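Local coordinates for signal recognition particle 19 kDa protein (PDB 3DLU) that probably binds 7S RNA directly and mediates attachment of SRP54 to the signal recognition particle, which targets nascent membrane proteins to the cytoplasmic membrane, at residues F4-S9 with I73-P78; R21-S26 with S84-A89. One frame throughout, in Å; residues are numbered along the deposited sequence.

From the N terminus the chain first lays down strand 3-6, then a long loop carrying residues 21-26, helix 34-43, strand 47-56, strand 68-76 and helix 81-100. Contact 1 closes the first large loop, across 63 intervening residues, where strand 3-6 pairs with the end of strand 68-76. Contact 2 opens later, within that span, and closes beyond it, with 57 residues between its segments, so the two loops cross rather than nest. Their centres lie about 12 Å apart. Contact 1 joins two strands within the sheet; contact 2 fastens the loop to the last helix. Packing of Val6 CG1 on Leu85 CD2, 3.6 Å apart, connects them directly.

Contact 1. Residues F4-S9 with I73-P78; sequences FVVWPS and IVLESP
The Phe4 ring carries the carbonyl oxygen of Leu75 over one face, while the Ser77 CB approaches obliquely, 3.9 Å from Phe4 CE1. A chi1 of 54°, with CG set between the two main-chain neighbours N and C, brings the end of the ring back toward the partner strand. Lys81 and Ser84 of helix 81-100 also touch this ring, and the Ser77 hydroxyl is hydrogen-bonded to that of Ser84.

Behind the ring the strands run antiparallel. Phe4 and Leu75 form a hydrogen-bonded pair: Leu75 N reaches Phe4 O at 3.0 Å with an N-H...O angle of 175°, and Phe4 N returns the bond to Leu75 O. Val6 and Ile73 repeat the pattern, Val6 N lying 2.7 Å from Ile73 O. Between them Val5 and Val74 are a non-hydrogen-bonded pair, with CA atoms 4.4 Å apart, and Val5 CA makes a CA-H...O contact of 3.3 Å to Ile73 O.

Phe4, Val6, Ile73 and Leu75 share the face covered by helices 34-43 and 81-100; there Val6 CG2 lies 3.7 Å from Leu75 CD1 in one of two Leu75 conformers. Val5 and Val74 are on the reverse, where Glu10 and Trp7 of the second subunit pack on them. Four backbone bonds thus satisfy the amides and carbonyls of both hydrogen-bonded pairs, implying a firmly fixed register, with apolar side chains packed against the helices.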
loop_
_atom_site.group_PDB
_atom_site.type_symbol
_atom_site.label_atom_id
_atom_site.label_comp_id
_atom_site.label_asym_id
_atom_site.label_seq_id
_atom_site.Cartn_x
_atom_site.Cartn_y
_atom_site.Cartn_z
ATOM N N PHE A 4 -15.422 -9.791 -1.293
ATOM C CA PHE A 4 -14.994 -9.569 0.087
ATOM C C PHE A 4 -13.480 -9.495 0.176
ATOM O O PHE A 4 -12.774 -9.844 -0.771
ATOM C CB PHE A 4 -15.531 -10.668 1.024
ATOM C CG PHE A 4 -15.197 -12.062 0.567
ATOM C CD1 PHE A 4 -16.104 -12.798 -0.182
ATOM C CD2 PHE A 4 -13.964 -12.624 0.860
ATOM C CE1 PHE A 4 -15.791 -14.078 -0.622
ATOM C CE2 PHE A 4 -13.639 -13.909 0.420
ATOM C CZ PHE A 4 -14.552 -14.635 -0.317
ATOM N N VAL A 5 -12.989 -9.048 1.324
ATOM C CA VAL A 5 -11.565 -8.954 1.558
ATOM C C VAL A 5 -11.044 -10.240 2.207
ATOM O O VAL A 5 -11.732 -10.867 3.008
ATOM C CB VAL A 5 -11.230 -7.734 2.454
ATOM C CG1 VAL A 5 -11.872 -7.878 3.838
ATOM C CG2 VAL A 5 -9.728 -7.548 2.571
ATOM N N VAL A 6 -9.841 -10.637 1.816
ATOM C CA VAL A 6 -9.090 -11.668 2.528
ATOM C C VAL A 6 -7.845 -11.031 3.128
ATOM O O VAL A 6 -7.028 -10.417 2.433
ATOM C CB VAL A 6 -8.713 -12.844 1.619
ATOM C CG1 VAL A 6 -7.865 -13.876 2.390
ATOM C CG2 VAL A 6 -9.976 -13.507 1.054
ATOM N N TRP A 7 -7.720 -11.149 4.441
ATOM C CA TRP A 7 -6.561 -10.647 5.149
ATOM C C TRP A 7 -5.769 -11.907 5.563
ATOM O O TRP A 7 -6.330 -12.801 6.202
ATOM C CB TRP A 7 -7.050 -9.798 6.341
ATOM C CG TRP A 7 -5.977 -9.335 7.272
ATOM C CD1 TRP A 7 -4.808 -8.716 6.935
ATOM C CD2 TRP A 7 -5.992 -9.416 8.703
ATOM N NE1 TRP A 7 -4.077 -8.430 8.074
ATOM C CE2 TRP A 7 -4.788 -8.847 9.170
ATOM C CE3 TRP A 7 -6.904 -9.921 9.635
ATOM C CZ2 TRP A 7 -4.471 -8.769 10.535
ATOM C CZ3 TRP A 7 -6.588 -9.844 10.994
ATOM C CH2 TRP A 7 -5.378 -9.274 11.422
ATOM N N PRO A 8 -4.502 -12.027 5.128
ATOM C CA PRO A 8 -3.784 -13.303 5.298
ATOM C C PRO A 8 -3.823 -13.844 6.735
ATOM O O PRO A 8 -3.868 -15.059 6.931
ATOM C CB PRO A 8 -2.350 -12.944 4.890
ATOM C CG PRO A 8 -2.544 -11.866 3.847
ATOM C CD PRO A 8 -3.674 -11.030 4.422
ATOM N N SER A 9 -3.806 -12.974 7.735
ATOM C CA SER A 9 -3.859 -13.463 9.125
ATOM C C SER A 9 -5.107 -14.281 9.445
ATOM O O SER A 9 -5.097 -15.109 10.360
ATOM C CB SER A 9 -3.719 -12.300 10.121
ATOM O OG SER A 9 -2.439 -11.707 9.972
ATOM N N ILE A 73 -6.264 -8.924 0.003
ATOM C CA ILE A 73 -6.723 -9.315 -1.322
ATOM C C ILE A 73 -8.217 -9.099 -1.339
ATOM O O ILE A 73 -8.909 -9.473 -0.397
ATOM C CB ILE A 73 -6.454 -10.817 -1.630
ATOM C CG1 ILE A 73 -4.975 -11.189 -1.446
ATOM C CG2 ILE A 73 -6.896 -11.146 -3.050
ATOM C CD1 ILE A 73 -4.588 -11.576 -0.024
ATOM N N VAL A 74 -8.723 -8.475 -2.396
ATOM C CA VAL A 74 -10.154 -8.418 -2.608
ATOM C C VAL A 74 -10.466 -9.462 -3.667
ATOM O O VAL A 74 -9.827 -9.494 -4.717
ATOM C CB VAL A 74 -10.594 -7.024 -3.108
ATOM C CG1 VAL A 74 -12.080 -7.024 -3.387
ATOM C CG2 VAL A 74 -10.236 -5.949 -2.064
ATOM N N LEU A 75 -11.440 -10.321 -3.359
ATOM C CA LEU A 75 -11.820 -11.448 -4.203
ATOM C C LEU A 75 -13.334 -11.505 -4.440
ATOM O O LEU A 75 -14.109 -10.939 -3.676
ATOM C CB LEU A 75 -11.388 -12.760 -3.535
ATOM C CG LEU A 75 -9.903 -13.046 -3.330
ATOM C CD1 LEU A 75 -9.719 -14.336 -2.536
ATOM C CD2 LEU A 75 -9.182 -13.124 -4.673
ATOM N N GLU A 76 -13.748 -12.189 -5.508
ATOM C CA GLU A 76 -15.145 -12.558 -5.678
ATOM C C GLU A 76 -15.221 -14.076 -5.724
ATOM O O GLU A 76 -14.424 -14.711 -6.406
ATOM C CB GLU A 76 -15.709 -11.967 -6.974
ATOM C CG GLU A 76 -16.050 -10.510 -6.840
ATOM C CD GLU A 76 -16.522 -9.888 -8.145
ATOM O OE1 GLU A 76 -16.271 -10.466 -9.218
ATOM O OE2 GLU A 76 -17.146 -8.815 -8.082
ATOM N N SER A 77 -16.182 -14.651 -5.013
ATOM C CA SER A 77 -16.297 -16.105 -4.937
ATOM C C SER A 77 -17.773 -16.484 -4.896
ATOM O O SER A 77 -18.577 -15.737 -4.352
ATOM C CB SER A 77 -15.590 -16.588 -3.663
ATOM O OG SER A 77 -15.988 -17.893 -3.284
ATOM N N PRO A 78 -18.128 -17.653 -5.459
ATOM C CA PRO A 78 -19.498 -18.174 -5.370
ATOM C C PRO A 78 -19.857 -18.574 -3.940
ATOM O O PRO A 78 -21.031 -18.775 -3.637
ATOM C CB PRO A 78 -19.469 -19.439 -6.243
ATOM C CG PRO A 78 -18.073 -19.604 -6.726
ATOM C CD PRO A 78 -17.187 -18.623 -6.048
#

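Contact 2. Residues R21-S26 with S84-A89; sequences RIVPRS and SLKLIA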
loop_
_atom_site.group_PDB
_atom_site.type_symbol
_atom_site.label_atom_id
_atom_site.label_comp_id
_atom_site.label_asym_id
_atom_site.label_seq_id
_atom_site.Cartn_x
_atom_site.Cartn_y
_atom_site.Cartn_z
ATOM N N ARG A 21 -6.958 -14.862 13.473
ATOM C CA ARG A 21 -7.317 -16.089 12.772
ATOM C C ARG A 21 -8.809 -16.414 12.875
ATOM O O ARG A 21 -9.404 -16.369 13.966
ATOM C CB ARG A 21 -6.469 -17.294 13.228
ATOM C CG ARG A 21 -6.920 -18.593 12.550
ATOM C CD ARG A 21 -5.948 -19.752 12.738
ATOM N NE ARG A 21 -5.569 -19.915 14.130
ATOM C CZ ARG A 21 -6.316 -20.526 15.050
ATOM N NH1 ARG A 21 -7.497 -21.041 14.735
ATOM N NH2 ARG A 21 -5.877 -20.609 16.298
ATOM N N ILE A 22 -9.398 -16.706 11.721
ATOM C CA ILE A 22 -10.809 -17.040 11.594
ATOM C C ILE A 22 -11.002 -18.542 11.539
ATOM O O ILE A 22 -11.833 -19.098 12.249
ATOM C CB ILE A 22 -11.412 -16.470 10.279
ATOM C CG1 ILE A 22 -11.276 -14.952 10.224
ATOM C CG2 ILE A 22 -12.865 -16.887 10.125
ATOM C CD1 ILE A 22 -12.250 -14.291 9.277
ATOM N N VAL A 23 -10.235 -19.204 10.683
ATOM C CA VAL A 23 -10.493 -20.617 10.402
ATOM C C VAL A 23 -9.819 -21.527 11.442
ATOM O O VAL A 23 -8.881 -21.109 12.105
ATOM C CB VAL A 23 -10.066 -20.991 8.987
ATOM C CG1 VAL A 23 -10.646 -19.989 7.983
ATOM C CG2 VAL A 23 -8.580 -20.998 8.885
ATOM N N PRO A 24 -10.315 -22.763 11.594
ATOM C CA PRO A 24 -9.690 -23.684 12.550
ATOM C C PRO A 24 -8.211 -23.871 12.252
ATOM O O PRO A 24 -7.788 -23.871 11.088
ATOM C CB PRO A 24 -10.456 -24.996 12.333
ATOM C CG PRO A 24 -11.787 -24.555 11.797
ATOM C CD PRO A 24 -11.506 -23.345 10.951
ATOM N N ARG A 25 -7.434 -24.047 13.312
ATOM C CA ARG A 25 -5.988 -24.060 13.198
ATOM C C ARG A 25 -5.461 -25.129 12.240
ATOM O O ARG A 25 -4.506 -24.877 11.520
ATOM C CB ARG A 25 -5.336 -24.209 14.577
ATOM C CG ARG A 25 -3.848 -23.916 14.572
ATOM C CD ARG A 25 -3.230 -24.122 15.953
ATOM N NE ARG A 25 -3.274 -25.535 16.318
ATOM C CZ ARG A 25 -2.501 -26.099 17.237
ATOM N NH1 ARG A 25 -1.610 -25.372 17.896
ATOM N NH2 ARG A 25 -2.609 -27.401 17.480
ATOM N N SER A 26 -6.067 -26.320 12.248
ATOM C CA SER A 26 -5.628 -27.397 11.356
ATOM C C SER A 26 -5.905 -27.116 9.864
ATOM O O SER A 26 -5.206 -27.643 8.990
ATOM C CB SER A 26 -6.246 -28.733 11.778
ATOM O OG SER A 26 -7.653 -28.652 11.699
ATOM N N SER A 84 -14.796 -19.890 1.715
ATOM C CA SER A 84 -13.729 -19.524 0.785
ATOM C C SER A 84 -12.352 -19.515 1.469
ATOM O O SER A 84 -11.365 -19.925 0.874
ATOM C CB SER A 84 -14.018 -18.151 0.152
ATOM O OG SER A 84 -15.223 -18.178 -0.607
ATOM N N LEU A 85 -12.277 -18.994 2.691
ATOM C CA LEU A 85 -11.023 -19.000 3.447
ATOM C C LEU A 85 -10.523 -20.422 3.685
ATOM O O LEU A 85 -9.330 -20.696 3.558
ATOM C CB LEU A 85 -11.172 -18.285 4.786
ATOM C CG LEU A 85 -11.374 -16.763 4.768
ATOM C CD1 LEU A 85 -11.596 -16.238 6.179
ATOM C CD2 LEU A 85 -10.197 -16.046 4.086
ATOM N N LYS A 86 -11.432 -21.320 4.042
ATOM C CA LYS A 86 -11.050 -22.731 4.232
ATOM C C LYS A 86 -10.548 -23.357 2.921
ATOM O O LYS A 86 -9.523 -24.052 2.898
ATOM C CB LYS A 86 -12.219 -23.539 4.802
ATOM C CG LYS A 86 -12.582 -23.169 6.251
ATOM C CD LYS A 86 -13.925 -23.780 6.642
ATOM C CE LYS A 86 -14.354 -23.330 8.027
ATOM N NZ LYS A 86 -15.764 -23.706 8.301
ATOM N N LEU A 87 -11.257 -23.107 1.822
ATOM C CA LEU A 87 -10.852 -23.643 0.529
ATOM C C LEU A 87 -9.473 -23.124 0.151
ATOM O O LEU A 87 -8.635 -23.866 -0.363
ATOM C CB LEU A 87 -11.854 -23.248 -0.557
ATOM C CG LEU A 87 -13.205 -23.961 -0.497
ATOM C CD1 LEU A 87 -14.200 -23.226 -1.388
ATOM C CD2 LEU A 87 -13.019 -25.407 -0.950
ATOM N N ILE A 88 -9.250 -21.834 0.394
ATOM C CA ILE A 88 -7.975 -21.209 0.071
ATOM C C ILE A 88 -6.842 -21.808 0.904
ATOM O O ILE A 88 -5.787 -22.160 0.364
ATOM C CB ILE A 88 -8.042 -19.687 0.279
ATOM C CG1 ILE A 88 -8.866 -19.062 -0.840
ATOM C CG2 ILE A 88 -6.636 -19.068 0.304
ATOM C CD1 ILE A 88 -9.180 -17.581 -0.609
ATOM N N ALA A 89 -7.072 -21.934 2.210
ATOM C CA ALA A 89 -6.068 -22.508 3.107
ATOM C C ALA A 89 -5.682 -23.924 2.665
ATOM O O ALA A 89 -4.486 -24.260 2.556
ATOM C CB ALA A 89 -6.579 -22.510 4.557
#
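Val23 and Leu85 meet obliquely, with Val23 CG1 set 3.7 Å from Leu85 CB. The same methyl reaches the next helix residue, where Val23 CG1 is 4.1 Å from Lys86 CG; here the two side chains lie alongside each other, pointing opposite ways. Val23 thus sits against two consecutive residues of helix 81-100, and its CA is also the one nearest to a helix CA, that of Lys86, at 6.5 Å. A chi1 of -50° places CG1 opposite the carbonyl carbon and beside the backbone N, where it can serve both neighbours.

The flanking residues cross at steeper angles. Pro24 lies at about a right angle to the extended Lys86 chain, with Pro24 CD 4.1 Å from Lys86 CE, so the lysine contributes its aliphatic length to this contact. Ile22 likewise crosses Leu85 at about a right angle, but because Ile22 is modelled in two conformers its methyl contact is less certain.

In this beta-alpha-beta-beta-alpha fold, residues 21-26 belong to the long connection between strand 3-6 and helix 34-43, here packed against the side of the C-terminal helix. In relatives of SRP19 bound to SRP RNA this connection takes part in RNA recognition, which would make its shape relevant to binding.

The loop is braced internally as well. Arg21 NH1 donates to Val23 O over 3.0 Å, at an N-H...O angle of 166°, and the oxygen lies in the guanidinium plane. Arg25 CB sits over the centre of one face of that group, 3.7 Å above its plane, and Arg21 NE is hydrogen-bonded to Leu15 O. These bonds fix the rotation of the guanidinium and tie it to the backbone that presents Val23 to the helix.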